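Local coordinates for protein U4/U6 snRNA-associated-splicing factor PRP24 (Saccharomyces cerevisiae, PDB 5TF6) that binds U6 snRNA and acts as a recycling factor of the spliceosome, the machinery that removes introns from precursor-messenger RNA, at residues T280-F285 against A323-R328. Sequence-based numbering, arbitrary orientation.
Sequences TLICLF and AIIIFR
Ile282 and Leu284 pair with Ile325 and Ala323 as hydrogen-bonded antiparallel partners, the N-to-C directions of the two strands 151° apart; Ile325 N reaches Ile282 O at 2.8 Å, nearly straight. Phe327 N adds a hydrogen bond to Thr280 O (2.9 Å) just before the first strand. On the face bearing Ile282, its CG1 sits between the backbone N and the carbonyl carbon (chi1 76°), which with the extended chi2 carries CG1 and CD1 to the rim of the Phe327 ring: CG1 lies in the ring plane, and CD1 meets CE2 of Phe327 at 3.7 Å. Ile325 CG2 lies over one face of the same ring, offset toward its rim. Ile325 CD1 packs against Leu284 CD1 at 3.7 Å. Cutting Ile282 back to an alanine is likely to strip the Phe327 edge of this aliphatic partner and open a gap toward Leu337 and Leu340 of helix 330-340. On the other face, Cys283 SG rests on Ile324 CG1 (3.7 Å), and Leu281 CB approaches Ile326 CG1; Ile355 and Met358 of helix 355-366 touch Cys283. The pair joins the first and third strands of an RRM beta-sheet, whose usual RNA-binding face is here covered by the C-terminal helix, as expected of an occluded RRM.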
ATOM      1  N   THR A 280       1.620  22.030 -16.013  1.00 49.66           N
ATOM      2  CA  THR A 280       2.534  20.920 -16.025  1.00 48.62           C
ATOM      3  C   THR A 280       1.915  19.636 -15.568  1.00 47.15           C
ATOM      4  O   THR A 280       2.571  18.612 -15.641  1.00 45.02           O
ATOM      5  CB  THR A 280       3.799  21.143 -15.167  1.00 52.49           C
ATOM      6  OG1 THR A 280       3.446  21.199 -13.793  1.00 54.16           O
ATOM      7  CG2 THR A 280       4.557  22.399 -15.561  1.00 52.67           C
ATOM      8  N   LEU A 281       0.667  19.631 -15.107  1.00 45.51           N
ATOM      9  CA  LEU A 281       0.169  18.391 -14.571  1.00 45.67           C
ATOM     10  C   LEU A 281      -1.081  17.898 -15.211  1.00 45.27           C
ATOM     11  O   LEU A 281      -1.786  18.668 -15.776  1.00 48.67           O
ATOM     12  CB  LEU A 281      -0.026  18.529 -13.090  1.00 48.74           C
ATOM     13  CG  LEU A 281      -1.147  19.434 -12.628  1.00 48.70           C
ATOM     14  CD1 LEU A 281      -2.480  18.738 -12.706  1.00 47.69           C
ATOM     15  CD2 LEU A 281      -0.847  19.876 -11.219  1.00 49.41           C
ATOM     16  N   ILE A 282      -1.350  16.598 -15.141  1.00 43.27           N
ATOM     17  CA  ILE A 282      -2.633  16.099 -15.547  1.00 42.93           C
ATOM     18  C   ILE A 282      -3.088  15.079 -14.508  1.00 42.22           C
ATOM     19  O   ILE A 282      -2.284  14.518 -13.790  1.00 42.33           O
ATOM     20  CB  ILE A 282      -2.622  15.408 -16.942  1.00 45.02           C
ATOM     21  CG1 ILE A 282      -2.020  14.059 -16.822  1.00 47.49           C
ATOM     22  CG2 ILE A 282      -1.879  16.221 -18.011  1.00 47.44           C
ATOM     23  CD1 ILE A 282      -1.974  13.305 -18.101  1.00 56.19           C
ATOM     24  N   CYS A 283      -4.373  14.800 -14.514  1.00 40.07           N
ATOM     25  CA  CYS A 283      -4.939  13.826 -13.688  1.00 38.70           C
ATOM     26  C   CYS A 283      -5.451  12.641 -14.453  1.00 36.58           C
ATOM     27  O   CYS A 283      -6.043  12.797 -15.520  1.00 36.32           O
ATOM     28  CB  CYS A 283      -6.132  14.484 -12.969  1.00 42.03           C
ATOM     29  SG  CYS A 283      -5.662  15.809 -11.830  1.00 45.12           S
ATOM     30  N   LEU A 284      -5.340  11.473 -13.839  1.00 36.28           N
ATOM     31  CA  LEU A 284      -5.978  10.254 -14.320  1.00 38.10           C
ATOM     32  C   LEU A 284      -7.037   9.790 -13.307  1.00 36.82           C
ATOM     33  O   LEU A 284      -6.810   9.833 -12.133  1.00 37.15           O
ATOM     34  CB  LEU A 284      -4.969   9.118 -14.490  1.00 38.86           C
ATOM     35  CG  LEU A 284      -3.688   9.333 -15.315  1.00 40.87           C
ATOM     36  CD1 LEU A 284      -2.919   8.038 -15.437  1.00 41.38           C
ATOM     37  CD2 LEU A 284      -4.033   9.800 -16.713  1.00 41.45           C
ATOM     38  N   PHE A 285      -8.158   9.293 -13.788  1.00 35.99           N
ATOM     39  CA  PHE A 285      -9.298   8.938 -12.947  1.00 37.61           C
ATOM     40  C   PHE A 285     -10.282   8.195 -13.838  1.00 41.35           C
ATOM     41  O   PHE A 285     -10.177   8.262 -15.076  1.00 39.23           O
ATOM     42  CB  PHE A 285      -9.982  10.198 -12.404  1.00 37.03           C
ATOM     43  CG  PHE A 285     -10.299  11.243 -13.451  1.00 36.44           C
ATOM     44  CD1 PHE A 285      -9.358  12.192 -13.828  1.00 36.37           C
ATOM     45  CD2 PHE A 285     -11.505  11.232 -14.104  1.00 39.21           C
ATOM     46  CE1 PHE A 285      -9.659  13.146 -14.804  1.00 37.02           C
ATOM     47  CE2 PHE A 285     -11.820  12.170 -15.108  1.00 38.96           C
ATOM     48  CZ  PHE A 285     -10.889  13.127 -15.447  1.00 38.10           C
ATOM     49  N   ALA A 323      -5.324  10.449  -9.529  1.00 34.07           N
ATOM     50  CA  ALA A 323      -3.928  10.653  -9.359  1.00 34.43           C
ATOM     51  C   ALA A 323      -3.465  11.802 -10.175  1.00 35.73           C
ATOM     52  O   ALA A 323      -4.012  12.093 -11.231  1.00 37.92           O
ATOM     53  CB  ALA A 323      -3.162   9.430  -9.780  1.00 35.49           C
ATOM     54  N   ILE A 324      -2.412  12.434  -9.715  1.00 36.84           N
ATOM     55  CA  ILE A 324      -1.855  13.521 -10.397  1.00 39.07           C
ATOM     56  C   ILE A 324      -0.467  13.150 -10.925  1.00 39.47           C
ATOM     57  O   ILE A 324       0.334  12.618 -10.203  1.00 37.79           O
ATOM     58  CB  ILE A 324      -1.716  14.684  -9.461  1.00 40.17           C
ATOM     59  CG1 ILE A 324      -3.094  15.291  -9.210  1.00 45.59           C
ATOM     60  CG2 ILE A 324      -0.824  15.716 -10.047  1.00 41.55           C
ATOM     61  CD1 ILE A 324      -3.082  16.413  -8.159  1.00 44.27           C
ATOM     62  N   ILE A 325      -0.203  13.489 -12.194  1.00 38.35           N
ATOM     63  CA  ILE A 325       1.097  13.257 -12.827  1.00 36.86           C
ATOM     64  C   ILE A 325       1.638  14.616 -13.146  1.00 36.56           C
ATOM     65  O   ILE A 325       0.989  15.360 -13.857  1.00 37.69           O
ATOM     66  CB  ILE A 325       0.965  12.474 -14.132  1.00 34.96           C
ATOM     67  CG1 ILE A 325       0.217  11.192 -13.888  1.00 38.46           C
ATOM     68  CG2 ILE A 325       2.351  12.105 -14.620  1.00 35.74           C
ATOM     69  CD1 ILE A 325      -0.198  10.465 -15.164  1.00 41.58           C
ATOM     70  N   ILE A 326       2.793  14.954 -12.599  1.00 37.24           N
ATOM     71  CA  ILE A 326       3.455  16.199 -12.907  1.00 42.14           C
ATOM     72  C   ILE A 326       4.538  15.895 -13.935  1.00 42.85           C
ATOM     73  O   ILE A 326       5.397  15.076 -13.695  1.00 40.47           O
ATOM     74  CB  ILE A 326       4.074  16.798 -11.622  1.00 45.32           C
ATOM     75  CG1 ILE A 326       2.976  17.064 -10.614  1.00 45.46           C
ATOM     76  CG2 ILE A 326       4.795  18.106 -11.911  1.00 45.40           C
ATOM     77  CD1 ILE A 326       3.481  17.637  -9.318  1.00 47.68           C
ATOM     78  N   PHE A 327       4.476  16.548 -15.086  1.00 48.56           N
ATOM     79  CA  PHE A 327       5.421  16.294 -16.200  1.00 47.79           C
ATOM     80  C   PHE A 327       6.511  17.328 -16.222  1.00 55.13           C
ATOM     81  O   PHE A 327       6.453  18.295 -15.462  1.00 51.51           O
ATOM     82  CB  PHE A 327       4.702  16.301 -17.530  1.00 44.24           C
ATOM     83  CG  PHE A 327       3.832  15.119 -17.731  1.00 44.34           C
ATOM     84  CD1 PHE A 327       4.374  13.900 -18.037  1.00 44.98           C
ATOM     85  CD2 PHE A 327       2.471  15.208 -17.580  1.00 44.63           C
ATOM     86  CE1 PHE A 327       3.567  12.789 -18.196  1.00 46.57           C
ATOM     87  CE2 PHE A 327       1.660  14.106 -17.768  1.00 45.30           C
ATOM     88  CZ  PHE A 327       2.202  12.885 -18.076  1.00 43.65           C
ATOM     89  N   ARG A 328       7.489  17.108 -17.113  1.00 62.65           N
ATOM     90  CA  ARG A 328       8.670  17.937 -17.193  1.00 66.80           C
ATOM     91  C   ARG A 328       8.265  19.316 -17.644  1.00 59.88           C
ATOM     92  O   ARG A 328       8.758  20.270 -17.098  1.00 58.03           O
ATOM     93  CB  ARG A 328       9.766  17.316 -18.095  1.00 79.61           C
ATOM     94  CG  ARG A 328      10.099  18.052 -19.418  1.00 88.71           C
ATOM     95  CD  ARG A 328      10.543  17.128 -20.573  1.00 84.16           C
ATOM     96  NE  ARG A 328      10.062  17.634 -21.868  1.00 86.15           N
ATOM     97  CZ  ARG A 328      10.175  17.023 -23.054  1.00 89.84           C
ATOM     98  NH1 ARG A 328      10.768  15.841 -23.163  1.00 89.05           N
ATOM     99  NH2 ARG A 328       9.691  17.613 -24.156  1.00 87.04           N
TER